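Local coordinates for protein alcohol dehydrogenase (Escherichia coli, PDB 5VM2) that is an oxidoreductase of unknown specificity that probably uses NAD(H) or NADP(H) to oxidise an alcohol, as zinc-containing alcohol dehydrogenases do, at residues I173-G178 / D239-T244; I264-T269 / I287-R292. All coordinates share one frame; numbering follows the deposited sequence.

Contact 1: residues I173-G178 / D239-T244; sequences IILGAG and DIVFET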
loop_
_atom_site.group_PDB
_atom_site.type_symbol
_atom_site.label_atom_id
_atom_site.label_comp_id
_atom_site.label_asym_id
_atom_site.label_seq_id
_atom_site.Cartn_x
_atom_site.Cartn_y
_atom_site.Cartn_z
ATOM N N ILE A 173 -1.446 14.360 12.764
ATOM C CA ILE A 173 -1.329 13.196 13.634
ATOM C C ILE A 173 -1.580 11.966 12.780
ATOM O O ILE A 173 -2.607 11.878 12.098
ATOM C CB ILE A 173 -2.320 13.244 14.805
ATOM C CG1 ILE A 173 -2.033 14.442 15.711
ATOM C CG2 ILE A 173 -2.244 11.946 15.596
ATOM C CD1 ILE A 173 -3.068 14.639 16.799
ATOM N N ILE A 174 -0.648 11.024 12.813
ATOM C CA ILE A 174 -0.779 9.760 12.107
ATOM C C ILE A 174 -0.938 8.659 13.147
ATOM O O ILE A 174 -0.032 8.420 13.958
ATOM C CB ILE A 174 0.428 9.504 11.196
ATOM C CG1 ILE A 174 0.447 10.560 10.083
ATOM C CG2 ILE A 174 0.373 8.100 10.616
ATOM C CD1 ILE A 174 1.652 10.501 9.223
ATOM N N LEU A 175 -2.096 8.003 13.140
ATOM C CA LEU A 175 -2.363 6.891 14.045
ATOM C C LEU A 175 -1.926 5.605 13.352
ATOM O O LEU A 175 -2.579 5.141 12.409
ATOM C CB LEU A 175 -3.838 6.847 14.430
ATOM C CG LEU A 175 -4.393 8.107 15.104
ATOM C CD1 LEU A 175 -5.868 7.924 15.441
ATOM C CD2 LEU A 175 -3.596 8.469 16.348
ATOM N N GLY A 176 -0.807 5.045 13.799
ATOM C CA GLY A 176 -0.276 3.844 13.191
ATOM C C GLY A 176 1.061 4.091 12.529
ATOM O O GLY A 176 1.197 4.992 11.695
ATOM N N ALA A 177 2.062 3.306 12.910
ATOM C CA ALA A 177 3.394 3.383 12.327
ATOM C C ALA A 177 3.784 2.056 11.685
ATOM O O ALA A 177 4.967 1.702 11.636
ATOM C CB ALA A 177 4.422 3.808 13.374
ATOM N N GLY A 178 2.793 1.301 11.218
ATOM C CA GLY A 178 3.046 0.206 10.311
ATOM C C GLY A 178 3.404 0.749 8.937
ATOM O O GLY A 178 3.629 1.945 8.742
ATOM N N ASP A 239 -4.858 19.590 12.461
ATOM C CA ASP A 239 -5.524 19.906 11.197
ATOM C C ASP A 239 -5.996 18.640 10.488
ATOM O O ASP A 239 -7.097 18.604 9.923
ATOM C CB ASP A 239 -4.581 20.684 10.281
ATOM C CG ASP A 239 -4.242 22.054 10.822
ATOM O OD1 ASP A 239 -3.365 22.144 11.706
ATOM O OD2 ASP A 239 -4.859 23.033 10.357
ATOM N N ILE A 240 -5.167 17.602 10.484
ATOM C CA ILE A 240 -5.469 16.357 9.787
ATOM C C ILE A 240 -5.070 15.209 10.695
ATOM O O ILE A 240 -3.966 15.211 11.244
ATOM C CB ILE A 240 -4.720 16.247 8.443
ATOM C CG1 ILE A 240 -5.013 17.448 7.535
ATOM C CG2 ILE A 240 -5.082 14.952 7.752
ATOM C CD1 ILE A 240 -3.932 17.695 6.485
ATOM N N VAL A 241 -5.962 14.239 10.863
ATOM C CA VAL A 241 -5.640 12.996 11.552
ATOM C C VAL A 241 -5.773 11.873 10.539
ATOM O O VAL A 241 -6.840 11.702 9.930
ATOM C CB VAL A 241 -6.551 12.742 12.761
ATOM C CG1 VAL A 241 -6.121 11.459 13.472
ATOM C CG2 VAL A 241 -6.519 13.923 13.721
ATOM N N PHE A 242 -4.696 11.126 10.348
ATOM C CA PHE A 242 -4.707 9.941 9.508
ATOM C C PHE A 242 -4.864 8.714 10.394
ATOM O O PHE A 242 -4.111 8.540 11.358
ATOM C CB PHE A 242 -3.418 9.825 8.692
ATOM C CG PHE A 242 -3.245 10.899 7.669
ATOM C CD1 PHE A 242 -2.587 12.080 7.992
ATOM C CD2 PHE A 242 -3.738 10.735 6.387
ATOM C CE1 PHE A 242 -2.417 13.082 7.042
ATOM C CE2 PHE A 242 -3.579 11.731 5.436
ATOM C CZ PHE A 242 -2.915 12.907 5.765
ATOM N N GLU A 243 -5.842 7.876 10.071
ATOM C CA GLU A 243 -5.990 6.568 10.692
ATOM C C GLU A 243 -5.477 5.524 9.707
ATOM O O GLU A 243 -6.021 5.381 8.608
ATOM C CB GLU A 243 -7.445 6.303 11.073
ATOM C CG GLU A 243 -7.621 5.219 12.117
ATOM C CD GLU A 243 -7.401 3.831 11.553
ATOM O OE1 GLU A 243 -6.815 2.989 12.261
ATOM O OE2 GLU A 243 -7.810 3.586 10.398
ATOM N N THR A 244 -4.417 4.810 10.091
ATOM C CA THR A 244 -3.713 3.934 9.165
ATOM C C THR A 244 -3.557 2.502 9.652
ATOM O O THR A 244 -3.175 1.643 8.850
ATOM C CB THR A 244 -2.313 4.490 8.849
ATOM O OG1 THR A 244 -1.465 4.326 9.992
ATOM C CG2 THR A 244 -2.379 5.966 8.486
#

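Contact 2: residues I264-T269 / I287-R292; sequences IMIVGT and IQTVFR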
loop_
_atom_site.group_PDB
_atom_site.type_symbol
_atom_site.label_atom_id
_atom_site.label_comp_id
_atom_site.label_asym_id
_atom_site.label_seq_id
_atom_site.Cartn_x
_atom_site.Cartn_y
_atom_site.Cartn_z
ATOM N N ILE A 264 -10.409 14.035 9.199
ATOM C CA ILE A 264 -10.004 12.679 9.552
ATOM C C ILE A 264 -9.948 11.864 8.264
ATOM O O ILE A 264 -10.929 11.815 7.514
ATOM C CB ILE A 264 -10.974 12.036 10.559
ATOM C CG1 ILE A 264 -10.971 12.818 11.880
ATOM C CG2 ILE A 264 -10.603 10.574 10.784
ATOM C CD1 ILE A 264 -12.119 12.475 12.798
ATOM N N MET A 265 -8.802 11.246 7.996
ATOM C CA MET A 265 -8.628 10.392 6.828
ATOM C C MET A 265 -8.494 8.953 7.296
ATOM O O MET A 265 -7.634 8.650 8.127
ATOM C CB MET A 265 -7.385 10.781 6.025
ATOM C CG MET A 265 -7.173 12.269 5.828
ATOM S SD MET A 265 -8.454 13.045 4.844
ATOM C CE MET A 265 -8.344 12.155 3.289
ATOM N N ILE A 266 -9.329 8.079 6.758
ATOM C CA ILE A 266 -9.283 6.656 7.062
ATOM C C ILE A 266 -8.583 5.979 5.891
ATOM O O ILE A 266 -9.170 5.785 4.819
ATOM C CB ILE A 266 -10.679 6.088 7.304
ATOM C CG1 ILE A 266 -11.305 6.782 8.511
ATOM C CG2 ILE A 266 -10.614 4.591 7.499
ATOM C CD1 ILE A 266 -12.755 6.491 8.665
ATOM N N VAL A 267 -7.319 5.622 6.098
ATOM C CA VAL A 267 -6.481 5.087 5.031
ATOM C C VAL A 267 -6.694 3.576 5.024
ATOM O O VAL A 267 -5.973 2.816 5.669
ATOM C CB VAL A 267 -5.020 5.479 5.209
ATOM C CG1 VAL A 267 -4.156 4.768 4.189
ATOM C CG2 VAL A 267 -4.882 6.988 5.075
ATOM N N GLY A 268 -7.727 3.149 4.300
ATOM C CA GLY A 268 -8.004 1.744 4.090
ATOM C C GLY A 268 -8.774 1.088 5.225
ATOM O O GLY A 268 -8.969 1.645 6.307
ATOM N N THR A 269 -9.255 -0.124 4.933
ATOM C CA THR A 269 -9.626 -1.136 5.923
ATOM C C THR A 269 -10.804 -0.774 6.829
ATOM O O THR A 269 -11.871 -0.378 6.346
ATOM C CB THR A 269 -8.402 -1.481 6.781
ATOM O OG1 THR A 269 -8.117 -0.398 7.674
ATOM C CG2 THR A 269 -7.181 -1.748 5.898
ATOM N N ILE A 287 -14.742 13.476 7.692
ATOM C CA ILE A 287 -14.160 12.139 7.714
ATOM C C ILE A 287 -14.216 11.601 6.294
ATOM O O ILE A 287 -15.300 11.501 5.707
ATOM C CB ILE A 287 -14.908 11.202 8.673
ATOM C CG1 ILE A 287 -14.921 11.765 10.093
ATOM C CG2 ILE A 287 -14.286 9.806 8.651
ATOM C CD1 ILE A 287 -15.815 10.979 11.040
ATOM N N GLN A 288 -13.061 11.257 5.733
ATOM C CA GLN A 288 -13.027 10.713 4.382
ATOM C C GLN A 288 -12.238 9.417 4.366
ATOM O O GLN A 288 -11.125 9.359 4.898
ATOM C CB GLN A 288 -12.420 11.702 3.381
ATOM C CG GLN A 288 -12.587 11.214 1.928
ATOM C CD GLN A 288 -12.169 12.242 0.900
ATOM O OE1 GLN A 288 -11.461 13.199 1.218
ATOM N NE2 GLN A 288 -12.607 12.054 -0.341
ATOM N N THR A 289 -12.816 8.383 3.761
ATOM C CA THR A 289 -12.080 7.156 3.512
ATOM C C THR A 289 -11.171 7.350 2.306
ATOM O O THR A 289 -11.447 8.159 1.416
ATOM C CB THR A 289 -13.024 5.971 3.282
ATOM O OG1 THR A 289 -13.964 6.276 2.240
ATOM C CG2 THR A 289 -13.780 5.633 4.559
ATOM N N VAL A 290 -10.059 6.627 2.303
ATOM C CA VAL A 290 -9.051 6.737 1.257
ATOM C C VAL A 290 -8.833 5.348 0.683
ATOM O O VAL A 290 -8.567 4.401 1.431
ATOM C CB VAL A 290 -7.727 7.321 1.792
ATOM C CG1 VAL A 290 -6.760 7.570 0.651
ATOM C CG2 VAL A 290 -7.987 8.608 2.547
ATOM N N PHE A 291 -8.940 5.225 -0.636
ATOM C CA PHE A 291 -8.965 3.925 -1.300
ATOM C C PHE A 291 -7.866 3.847 -2.353
ATOM O O PHE A 291 -7.981 4.454 -3.425
ATOM C CB PHE A 291 -10.333 3.678 -1.924
ATOM C CG PHE A 291 -10.541 2.266 -2.376
ATOM C CD1 PHE A 291 -10.505 1.942 -3.726
ATOM C CD2 PHE A 291 -10.774 1.259 -1.449
ATOM C CE1 PHE A 291 -10.699 0.637 -4.147
ATOM C CE2 PHE A 291 -10.973 -0.050 -1.863
ATOM C CZ PHE A 291 -10.933 -0.363 -3.212
ATOM N N ARG A 292 -6.818 3.075 -2.056
ATOM C CA ARG A 292 -5.713 2.839 -2.982
ATOM C C ARG A 292 -5.124 4.150 -3.497
ATOM O O ARG A 292 -4.579 4.935 -2.716
ATOM C CB ARG A 292 -6.174 1.951 -4.146
ATOM C CG ARG A 292 -6.558 0.534 -3.707
ATOM C CD ARG A 292 -7.146 -0.280 -4.848
ATOM N NE ARG A 292 -7.546 -1.619 -4.423
ATOM C CZ ARG A 292 -8.486 -2.340 -5.025
ATOM N NH1 ARG A 292 -9.125 -1.850 -6.078
ATOM N NH2 ARG A 292 -8.789 -3.551 -4.574
#

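Contact 1: residues I173-G178 / D239-T244
The carbonyl oxygen of L175 is gripped twice by T244. The T244 hydroxyl OG1 donates to L175 O over 2.8 Å from above the carbonyl plane, 38° out of it, while T244 N reaches the same L175 O at 3.0 Å. A chi1 of 72° sets OG1 between the backbone N and the carbonyl carbon of its own residue, where it can reach the carbonyl that T244 N already binds. G176 suits the next place because its phi is positive, 115°, an angle glycine adopts easily, and its bare CA leaves room for T244 OG1 close by. Upstream, strands 173-175 and 240-243 pair in parallel: F242 N donates to I173 O, and F242 O receives L175 N at 2.7 Å. On one face CG1 of I174 meets CD1 of the F242 ring obliquely at 4.0 Å, with T184 of helix 179-190 touching both residues. On the other, L175 CD1 packs on V241 CG1 at 4.1 Å. Branched I173, I174 and V241 fit extended backbone, and on this second face E243 OE1 is hydrogen-bonded to T250 OG1. The doubled grip on L175 O holds the strand end where the chain leaves for G176 and G178 of a GxGxxG motif, consistent with a Rossmann dinucleotide-binding turn.

Contact 2: residues I264-T269 / I287-R292
Q288 N donates to I264 O at 2.8 Å, and the same I264 O lies 3.3 Å from I287 CA in a CA-H...O contact. Q288 O returns the pairing by accepting I266 N at 2.9 Å, and I266 O accepts V290 N at 2.8 Å. The last link, G268 N to V290 O, is weak, and G268 N also makes a weak bond back to I266 O around V267, the centre of an inverse gamma turn. Thus the parallel pairing frays where the strands end. G268 has positive phi, a conformation that glycine adopts readily. On the other edge of strand 262-267, M265 pairs through its backbone with V241 and E243 of strand 238-243, and V267 with E243, so the strand is bonded on both edges. M265 bends at chi2 and chi3, both near -60°, which swings its CE methyl against V290 CG2 at 3.6 Å and beside Q288 OE1; an unbranched, flexible thioether suits that curl. On the opposite face I266 CD1 crosses I287 CG2 at 3.7 Å, and I264 CD1 lies alongside I287 CG1. Outermost strand 286-290 carries polar Q288 and T289 among its apolar residues, in keeping with an edge of the sheet. The backbone bonds therefore set the register of the last strand, and apolar contacts on the two faces add packing to it.

How the contacts relate
Contacts 1 and 2, whose centres lie 10 Å apart, are neighbouring parts of the six-stranded parallel sheet of a Rossmann-type domain, in which 171-175, 238-243, 262-267 and 286-290 are adjacent in that order. The middle pair joins them through backbone bonds, E243 N to M265 O and M265 N to V241 O, each 2.8 Å and probably hydrogen bonds. M265 CG also packs 3.7 Å from F242 CE2, so this methionine serves both contacts. Contact 1 holds the glycine-rich turn, whereas contact 2 completes the sheet edge. A bound magnesium ion, held by H65, E66 and E152, lies about 13 Å from the T244 side chain and about 10 Å from that of V267, touching neither contact.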